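Local coordinates for protein putative polyketide synthase (Brevibacillus brevis, PDB 5HU7) that probably dehydrates acyl chains as the dehydratase domain of a trans-AT polyketide synthase, removing water from beta-hydroxy intermediates during chain building, at residues 146-151 against 260-265; 166-171 against 223-228; 215-220 against 294-299. All blocks are in the same frame, centred on the assembly; numbering follows the deposited sequence.

Followed from the N terminus, the chain opens contact 1 at 146-151, on the short helix 145-150, and contact 2 at 166-171, where helix 158-167 runs out into a loop. Helix 212-227 then supplies two partners: 215-220 opens contact 3, and 223-228 closes contact 2. Strand 258-263 closes contact 1, so contact 2 nests inside its loop. Contact 3 closes last, at 294-299, and crosses both others. All three lie in the second hotdog-like half of the dehydratase. Helix 212-227 is tied to a peripheral loop and to strand 287-298, while I261 and F263 of strand 258-263 pack against that same helix from the face turned away from contact 1.

Contact 1. Residues 146-151 against 260-265; sequences PALQAE and LIRFSD
The backbones of L148 on helix 145-150 and L260 on strand 258-263 stay well apart, their CA atoms 9.1 Å from each other at the nearest point, so the join is made by side chains alone. L148 bridges the space with both of its branches. Its CG lies anti to the carbonyl carbon (chi1 -71°), and the forked end then reaches two neighbours at once: CD1 meets CD2 of L260 at 4.1 Å, methyl against methyl, while CD2 comes to 4.0 Å from NH2 of R262. In each pair the side chains cross at about a right angle. Leucine suits this helix position because two divergent methyls can serve two partners two residues apart on one strand face. R262 leaves its strand at an angle to the helix, but its chain runs extended from CG to NE and carries the guanidinium back to L148, whose methyl approaches obliquely. On the reverse face of the strand, I261 and F263 are directed to helix 212-227, which places helix 145-150 on the outer side of the sheet. L143, in the loop leading to that helix, touches both L148 and L260 and enlarges the apolar patch. E151 brings an opposite charge nearby, yet its OE2 remains 5.9 Å from NH1 of R262, too far for a salt bridge. The chemistry is therefore mainly dispersive: a buried leucine is sheltered by a partly exposed one, and the arginine adds its bulk at the margin, where any attraction to E151 would probably be weak and long-range.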
loop_
_atom_site.group_PDB
_atom_site.type_symbol
_atom_site.label_atom_id
_atom_site.label_comp_id
_atom_site.label_asym_id
_atom_site.label_seq_id
_atom_site.Cartn_x
_atom_site.Cartn_y
_atom_site.Cartn_z
ATOM N N PRO A 146 -41.680 12.684 9.540
ATOM C CA PRO A 146 -43.156 12.825 9.522
ATOM C C PRO A 146 -43.651 14.214 9.107
ATOM O O PRO A 146 -44.582 14.320 8.311
ATOM C CB PRO A 146 -43.554 12.516 10.965
ATOM C CG PRO A 146 -42.487 11.682 11.492
ATOM C CD PRO A 146 -41.215 12.187 10.854
ATOM N N ALA A 147 -43.019 15.271 9.607
ATOM C CA ALA A 147 -43.375 16.639 9.224
ATOM C C ALA A 147 -43.131 16.882 7.730
ATOM O O ALA A 147 -43.989 17.462 7.070
ATOM C CB ALA A 147 -42.576 17.640 10.036
ATOM N N LEU A 148 -41.985 16.422 7.187
ATOM C CA LEU A 148 -41.657 16.602 5.756
ATOM C C LEU A 148 -42.652 15.884 4.885
ATOM O O LEU A 148 -43.088 16.420 3.871
ATOM C CB LEU A 148 -40.221 16.135 5.438
ATOM C CG LEU A 148 -39.111 17.030 6.003
ATOM C CD1 LEU A 148 -37.761 16.298 5.993
ATOM C CD2 LEU A 148 -38.973 18.336 5.209
ATOM N N GLN A 149 -43.043 14.686 5.311
ATOM C CA GLN A 149 -44.015 13.862 4.610
ATOM C C GLN A 149 -45.427 14.471 4.634
ATOM O O GLN A 149 -46.121 14.408 3.629
ATOM C CB GLN A 149 -44.054 12.464 5.225
ATOM C CG GLN A 149 -42.767 11.674 5.012
ATOM C CD GLN A 149 -42.754 10.396 5.813
ATOM O OE1 GLN A 149 -43.701 10.055 6.526
ATOM N NE2 GLN A 149 -41.679 9.655 5.708
ATOM N N ALA A 150 -45.853 15.061 5.767
ATOM C CA ALA A 150 -47.196 15.669 5.892
ATOM C C ALA A 150 -47.360 16.940 5.059
ATOM O O ALA A 150 -48.468 17.304 4.696
ATOM C CB ALA A 150 -47.494 15.981 7.351
ATOM N N GLU A 151 -46.257 17.610 4.780
ATOM C CA GLU A 151 -46.180 18.839 3.995
ATOM C C GLU A 151 -46.364 18.618 2.456
ATOM O O GLU A 151 -46.624 19.583 1.740
ATOM C CB GLU A 151 -44.771 19.464 4.269
ATOM C CG GLU A 151 -44.524 20.871 3.755
ATOM C CD GLU A 151 -43.063 21.273 3.794
ATOM O OE1 GLU A 151 -42.341 20.831 4.720
ATOM O OE2 GLU A 151 -42.630 21.999 2.869
ATOM N N LEU A 260 -33.309 13.725 1.021
ATOM C CA LEU A 260 -34.063 14.970 0.921
ATOM C C LEU A 260 -33.289 15.825 -0.064
ATOM O O LEU A 260 -32.115 16.044 0.158
ATOM C CB LEU A 260 -34.160 15.676 2.265
ATOM C CG LEU A 260 -34.903 17.030 2.268
ATOM C CD1 LEU A 260 -36.351 16.865 1.942
ATOM C CD2 LEU A 260 -34.771 17.695 3.587
ATOM N N ILE A 261 -33.913 16.242 -1.172
ATOM C CA ILE A 261 -33.238 17.017 -2.204
ATOM C C ILE A 261 -33.942 18.354 -2.308
ATOM O O ILE A 261 -35.168 18.404 -2.377
ATOM C CB ILE A 261 -33.247 16.286 -3.580
ATOM C CG1 ILE A 261 -32.625 14.869 -3.501
ATOM C CG2 ILE A 261 -32.516 17.115 -4.639
ATOM C CD1 ILE A 261 -33.214 13.916 -4.499
ATOM N N ARG A 262 -33.149 19.428 -2.365
ATOM C CA ARG A 262 -33.611 20.809 -2.465
ATOM C C ARG A 262 -32.684 21.552 -3.420
ATOM O O ARG A 262 -31.576 21.090 -3.715
ATOM C CB ARG A 262 -33.456 21.515 -1.093
ATOM C CG ARG A 262 -34.309 20.994 0.064
ATOM C CD ARG A 262 -34.023 21.853 1.289
ATOM N NE ARG A 262 -34.633 21.383 2.546
ATOM C CZ ARG A 262 -35.888 21.603 2.943
ATOM N NH1 ARG A 262 -36.737 22.262 2.155
ATOM N NH2 ARG A 262 -36.312 21.146 4.122
ATOM N N PHE A 263 -33.083 22.753 -3.800
ATOM C CA PHE A 263 -32.221 23.659 -4.559
ATOM C C PHE A 263 -31.405 24.400 -3.521
ATOM O O PHE A 263 -31.955 24.776 -2.480
ATOM C CB PHE A 263 -33.016 24.697 -5.339
ATOM C CG PHE A 263 -33.722 24.117 -6.520
ATOM C CD1 PHE A 263 -33.009 23.755 -7.662
ATOM C CD2 PHE A 263 -35.099 23.899 -6.488
ATOM C CE1 PHE A 263 -33.660 23.180 -8.749
ATOM C CE2 PHE A 263 -35.752 23.370 -7.586
ATOM C CZ PHE A 263 -35.027 23.005 -8.711
ATOM N N SER A 264 -30.106 24.619 -3.803
ATOM C CA SER A 264 -29.212 25.345 -2.888
ATOM C C SER A 264 -29.566 26.835 -2.939
ATOM O O SER A 264 -29.928 27.332 -4.012
ATOM C CB SER A 264 -27.747 25.085 -3.247
ATOM O OG SER A 264 -27.342 25.839 -4.373
ATOM N N ASP A 265 -29.550 27.516 -1.775
ATOM C CA ASP A 265 -29.900 28.947 -1.655
ATOM C C ASP A 265 -28.667 29.827 -1.863
ATOM O O ASP A 265 -28.281 30.107 -2.996
ATOM C CB ASP A 265 -30.518 29.225 -0.268
ATOM C CG ASP A 265 -31.143 30.607 -0.096
ATOM O OD1 ASP A 265 -32.066 30.948 -0.874
ATOM O OD2 ASP A 265 -30.760 31.319 0.865
#

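Contact 2. Residues 166-171 against 223-228; sequences KERGMA and LITEAT
The guanidinium of R168 has the methyl of T228 over one face, with NH1 4.3 Å from CG2 of T228, whereas the methyl of T225 approaches the same planar group obliquely. Both threonines thus offer carbon to the arginine. The closer meeting is with the aliphatic part of R168: its CG lies 3.8 Å from CG2 of T225, and its CD follows at 4.1 Å. R168 bends at CB-CG (chi2 83°), and its chain slides past T225 in the opposite direction before ending beside T228, three residues further on. Arginine fits such a margin because its methylenes can cover an apolar methyl while its charged end stays near solvent. T225 lies in the last turn of helix 212-227, the long helix of a hotdog-type half of the dehydratase; L223 faces the sheet through I261 and F263, and the loop 168-171 covers another side. The same T225 methyl also receives A171, whose CB comes to 4.1 Å from CG2. Alanine is apt at this buried point, where the backbones approach to 7.9 Å between the CA atoms of A171 and T225. T225 divides its branches cleanly: with chi1 at 56°, OG1 turns back along the helix to hydrogen-bond the carbonyl oxygen of R221, and CG2 is directed at R168 and A171.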
loop_
_atom_site.group_PDB
_atom_site.type_symbol
_atom_site.label_atom_id
_atom_site.label_comp_id
_atom_site.label_asym_id
_atom_site.label_seq_id
_atom_site.Cartn_x
_atom_site.Cartn_y
_atom_site.Cartn_z
ATOM N N LYS A 166 -40.459 10.504 -18.649
ATOM C CA LYS A 166 -40.531 10.114 -20.064
ATOM C C LYS A 166 -41.278 11.173 -20.907
ATOM O O LYS A 166 -40.905 11.406 -22.058
ATOM C CB LYS A 166 -41.220 8.750 -20.204
ATOM C CG LYS A 166 -41.130 8.152 -21.603
ATOM C CD LYS A 166 -41.792 6.788 -21.665
ATOM C CE LYS A 166 -41.421 6.014 -22.908
ATOM N NZ LYS A 166 -41.906 6.663 -24.156
ATOM N N GLU A 167 -42.319 11.809 -20.322
ATOM C CA GLU A 167 -43.105 12.869 -20.963
ATOM C C GLU A 167 -42.185 14.005 -21.420
ATOM O O GLU A 167 -42.275 14.437 -22.565
ATOM C CB GLU A 167 -44.157 13.422 -19.982
ATOM C CG GLU A 167 -45.175 14.353 -20.612
ATOM C CD GLU A 167 -46.327 14.728 -19.698
ATOM O OE1 GLU A 167 -46.095 14.883 -18.477
ATOM O OE2 GLU A 167 -47.459 14.893 -20.212
ATOM N N ARG A 168 -41.299 14.472 -20.524
ATOM C CA ARG A 168 -40.342 15.550 -20.804
ATOM C C ARG A 168 -39.246 15.061 -21.774
ATOM O O ARG A 168 -38.808 13.915 -21.690
ATOM C CB ARG A 168 -39.722 16.056 -19.484
ATOM C CG ARG A 168 -38.904 17.348 -19.592
ATOM C CD ARG A 168 -39.765 18.600 -19.562
ATOM N NE ARG A 168 -38.972 19.803 -19.816
ATOM C CZ ARG A 168 -39.449 21.047 -19.847
ATOM N NH1 ARG A 168 -38.641 22.071 -20.088
ATOM N NH2 ARG A 168 -40.745 21.274 -19.635
ATOM N N GLY A 169 -38.836 15.938 -22.689
ATOM C CA GLY A 169 -37.824 15.640 -23.696
ATOM C C GLY A 169 -36.394 15.626 -23.184
ATOM O O GLY A 169 -35.632 14.711 -23.514
ATOM N N MET A 170 -36.004 16.646 -22.396
ATOM C CA MET A 170 -34.644 16.742 -21.855
ATOM C C MET A 170 -34.365 15.608 -20.855
ATOM O O MET A 170 -33.338 14.930 -20.971
ATOM C CB MET A 170 -34.413 18.110 -21.175
ATOM C CG MET A 170 -32.942 18.380 -20.828
ATOM S SD MET A 170 -32.663 19.491 -19.419
ATOM C CE MET A 170 -30.862 19.361 -19.258
ATOM N N ALA A 171 -35.275 15.412 -19.881
ATOM C CA ALA A 171 -35.128 14.395 -18.834
ATOM C C ALA A 171 -35.808 13.076 -19.200
ATOM O O ALA A 171 -36.922 13.098 -19.699
ATOM C CB ALA A 171 -35.709 14.917 -17.531
ATOM N N LEU A 223 -37.317 17.090 -9.532
ATOM C CA LEU A 223 -37.341 18.391 -8.851
ATOM C C LEU A 223 -37.167 19.523 -9.889
ATOM O O LEU A 223 -37.963 20.472 -9.917
ATOM C CB LEU A 223 -36.214 18.464 -7.789
ATOM C CG LEU A 223 -36.080 19.779 -7.004
ATOM C CD1 LEU A 223 -37.386 20.170 -6.302
ATOM C CD2 LEU A 223 -34.940 19.700 -6.012
ATOM N N ILE A 224 -36.135 19.385 -10.751
ATOM C CA ILE A 224 -35.786 20.346 -11.808
ATOM C C ILE A 224 -36.948 20.598 -12.786
ATOM O O ILE A 224 -37.251 21.765 -13.042
ATOM C CB ILE A 224 -34.469 19.919 -12.532
ATOM C CG1 ILE A 224 -33.254 20.088 -11.573
ATOM C CG2 ILE A 224 -34.254 20.727 -13.827
ATOM C CD1 ILE A 224 -32.020 19.284 -11.952
ATOM N N THR A 225 -37.610 19.530 -13.309
ATOM C CA THR A 225 -38.741 19.686 -14.257
ATOM C C THR A 225 -40.018 20.329 -13.658
ATOM O O THR A 225 -40.752 20.993 -14.393
ATOM C CB THR A 225 -39.102 18.348 -14.940
ATOM O OG1 THR A 225 -39.399 17.358 -13.947
ATOM C CG2 THR A 225 -38.008 17.867 -15.902
ATOM N N GLU A 226 -40.295 20.121 -12.358
ATOM C CA GLU A 226 -41.491 20.691 -11.728
ATOM C C GLU A 226 -41.310 22.204 -11.471
ATOM O O GLU A 226 -42.281 22.959 -11.578
ATOM C CB GLU A 226 -41.863 19.922 -10.440
ATOM C CG GLU A 226 -43.361 19.819 -10.187
ATOM C CD GLU A 226 -44.080 21.107 -9.812
ATOM O OE1 GLU A 226 -43.508 21.912 -9.041
ATOM O OE2 GLU A 226 -45.225 21.303 -10.280
ATOM N N ALA A 227 -40.066 22.652 -11.175
ATOM C CA ALA A 227 -39.760 24.070 -10.955
ATOM C C ALA A 227 -39.921 24.865 -12.259
ATOM O O ALA A 227 -40.702 25.819 -12.304
ATOM C CB ALA A 227 -38.342 24.223 -10.424
ATOM N N THR A 228 -39.207 24.443 -13.327
ATOM C CA THR A 228 -39.274 25.087 -14.647
ATOM C C THR A 228 -40.582 24.706 -15.358
ATOM O O THR A 228 -40.752 24.981 -16.545
ATOM C CB THR A 228 -38.014 24.755 -15.485
ATOM O OG1 THR A 228 -37.874 25.726 -16.528
ATOM C CG2 THR A 228 -38.035 23.337 -16.074
#

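Contact 3. Residues 215-220 against 294-299; sequences SLLPST and FSMGSE
M296 is where strand 287-298 meets L217 and T220 of helix 212-227. Along the strand, F294 comes first; its CB is directed at the helix, but CE2 of the ring stays 5.8 Å from CG2 of T220, and its backbone bonds to L276 of the adjoining strand. S295 faces the other way and bonds through its backbone to T243. M296 spans the gap. Its chain runs straight through chi2 and turns at the sulfur (chi3 -77°), setting the terminal CE between two helix residues: 3.8 Å from CD1 of L217 and 3.7 Å from OG1 of T220. Methionine suits the place because a long, flexible, unbranched chain can carry a methyl across backbones 9.6 Å apart at the CA atoms of L217 and M296. G297 continues the strand, its backbone bonded to D239 and T241. On the helix, T220 OG1 donates to the carbonyl oxygen of L217 at 3.0 Å, in the carbonyl plane and on a lone pair, so this buried hydroxyl is satisfied within its own helix while its outer surface rests on CE. With an alanine here the hydroxyl is gone: CE of M296, left with L217 on one side, is likely to be less firmly placed, and the L217 carbonyl would lose its donor. P218 kinks the helix here, having no N-H for the preceding turn, and S219 OG hydrogen-bonds back to S215 O at 2.7 Å across the kink. Helix 212-227 laid on this strand is the central helix of a hotdog fold against its curved antiparallel sheet.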
loop_
_atom_site.group_PDB
_atom_site.type_symbol
_atom_site.label_atom_id
_atom_site.label_comp_id
_atom_site.label_asym_id
_atom_site.label_seq_id
_atom_site.Cartn_x
_atom_site.Cartn_y
_atom_site.Cartn_z
ATOM N N SER A 215 -30.557 6.275 -8.425
ATOM C CA SER A 215 -31.797 6.612 -7.737
ATOM C C SER A 215 -31.999 8.109 -7.595
ATOM O O SER A 215 -33.127 8.583 -7.687
ATOM C CB SER A 215 -31.790 6.000 -6.342
ATOM O OG SER A 215 -31.552 4.603 -6.404
ATOM N N LEU A 216 -30.932 8.833 -7.295
ATOM C CA LEU A 216 -30.955 10.269 -7.090
ATOM C C LEU A 216 -31.142 11.040 -8.372
ATOM O O LEU A 216 -31.936 11.969 -8.407
ATOM C CB LEU A 216 -29.656 10.713 -6.399
ATOM C CG LEU A 216 -29.504 10.309 -4.923
ATOM C CD1 LEU A 216 -28.164 10.772 -4.371
ATOM C CD2 LEU A 216 -30.604 10.871 -4.082
ATOM N N LEU A 217 -30.430 10.671 -9.420
ATOM C CA LEU A 217 -30.533 11.358 -10.712
ATOM C C LEU A 217 -31.992 11.497 -11.216
ATOM O O LEU A 217 -32.428 12.632 -11.374
ATOM C CB LEU A 217 -29.615 10.685 -11.748
ATOM C CG LEU A 217 -29.646 11.267 -13.172
ATOM C CD1 LEU A 217 -29.430 12.808 -13.166
ATOM C CD2 LEU A 217 -28.599 10.583 -14.027
ATOM N N PRO A 218 -32.809 10.430 -11.362
ATOM C CA PRO A 218 -34.221 10.646 -11.765
ATOM C C PRO A 218 -35.003 11.542 -10.795
ATOM O O PRO A 218 -35.887 12.293 -11.207
ATOM C CB PRO A 218 -34.812 9.222 -11.830
ATOM C CG PRO A 218 -33.845 8.336 -11.155
ATOM C CD PRO A 218 -32.497 8.992 -11.238
ATOM N N SER A 219 -34.629 11.491 -9.500
ATOM C CA SER A 219 -35.233 12.295 -8.433
ATOM C C SER A 219 -34.860 13.777 -8.557
ATOM O O SER A 219 -35.699 14.627 -8.247
ATOM C CB SER A 219 -34.812 11.767 -7.059
ATOM O OG SER A 219 -35.016 10.368 -6.923
ATOM N N THR A 220 -33.601 14.093 -8.945
ATOM C CA THR A 220 -33.188 15.489 -9.137
ATOM C C THR A 220 -33.874 16.040 -10.376
ATOM O O THR A 220 -34.349 17.182 -10.356
ATOM C CB THR A 220 -31.660 15.697 -9.180
ATOM O OG1 THR A 220 -31.072 15.099 -10.344
ATOM C CG2 THR A 220 -30.954 15.230 -7.917
ATOM N N PHE A 294 -24.196 20.927 -4.988
ATOM C CA PHE A 294 -23.972 19.848 -5.934
ATOM C C PHE A 294 -24.525 20.201 -7.313
ATOM O O PHE A 294 -25.714 20.397 -7.472
ATOM C CB PHE A 294 -24.618 18.560 -5.422
ATOM C CG PHE A 294 -24.360 17.345 -6.298
ATOM C CD1 PHE A 294 -23.066 16.934 -6.583
ATOM C CD2 PHE A 294 -25.413 16.637 -6.856
ATOM C CE1 PHE A 294 -22.823 15.809 -7.376
ATOM C CE2 PHE A 294 -25.170 15.501 -7.638
ATOM C CZ PHE A 294 -23.872 15.098 -7.891
ATOM N N SER A 295 -23.671 20.136 -8.323
ATOM C CA SER A 295 -24.037 20.482 -9.691
ATOM C C SER A 295 -23.438 19.503 -10.666
ATOM O O SER A 295 -22.233 19.265 -10.679
ATOM C CB SER A 295 -23.558 21.892 -10.019
ATOM O OG SER A 295 -24.155 22.347 -11.221
ATOM N N MET A 296 -24.271 18.924 -11.475
ATOM C CA MET A 296 -23.835 17.978 -12.513
ATOM C C MET A 296 -23.792 18.694 -13.838
ATOM O O MET A 296 -24.692 19.477 -14.140
ATOM C CB MET A 296 -24.806 16.800 -12.592
ATOM C CG MET A 296 -24.834 15.996 -11.341
ATOM S SD MET A 296 -25.981 14.634 -11.481
ATOM C CE MET A 296 -27.541 15.552 -11.244
ATOM N N GLY A 297 -22.762 18.421 -14.633
ATOM C CA GLY A 297 -22.626 19.055 -15.939
ATOM C C GLY A 297 -23.442 18.324 -16.986
ATOM O O GLY A 297 -23.619 17.104 -16.891
ATOM N N SER A 298 -23.947 19.053 -17.986
ATOM C CA SER A 298 -24.741 18.469 -19.052
ATOM C C SER A 298 -24.284 18.958 -20.434
ATOM O O SER A 298 -23.436 19.850 -20.535
ATOM C CB SER A 298 -26.222 18.761 -18.823
ATOM O OG SER A 298 -26.415 20.108 -18.420
ATOM N N GLU A 299 -24.834 18.343 -21.507
ATOM C CA GLU A 299 -24.510 18.673 -22.902
ATOM C C GLU A 299 -25.664 19.429 -23.536
ATOM O O GLU A 299 -25.484 20.563 -23.966
ATOM C CB GLU A 299 -24.194 17.398 -23.694
ATOM C CG GLU A 299 -22.793 16.857 -23.451
ATOM C CD GLU A 299 -22.621 15.359 -23.230
ATOM O OE1 GLU A 299 -23.627 14.658 -22.978
ATOM O OE2 GLU A 299 -21.457 14.893 -23.258
#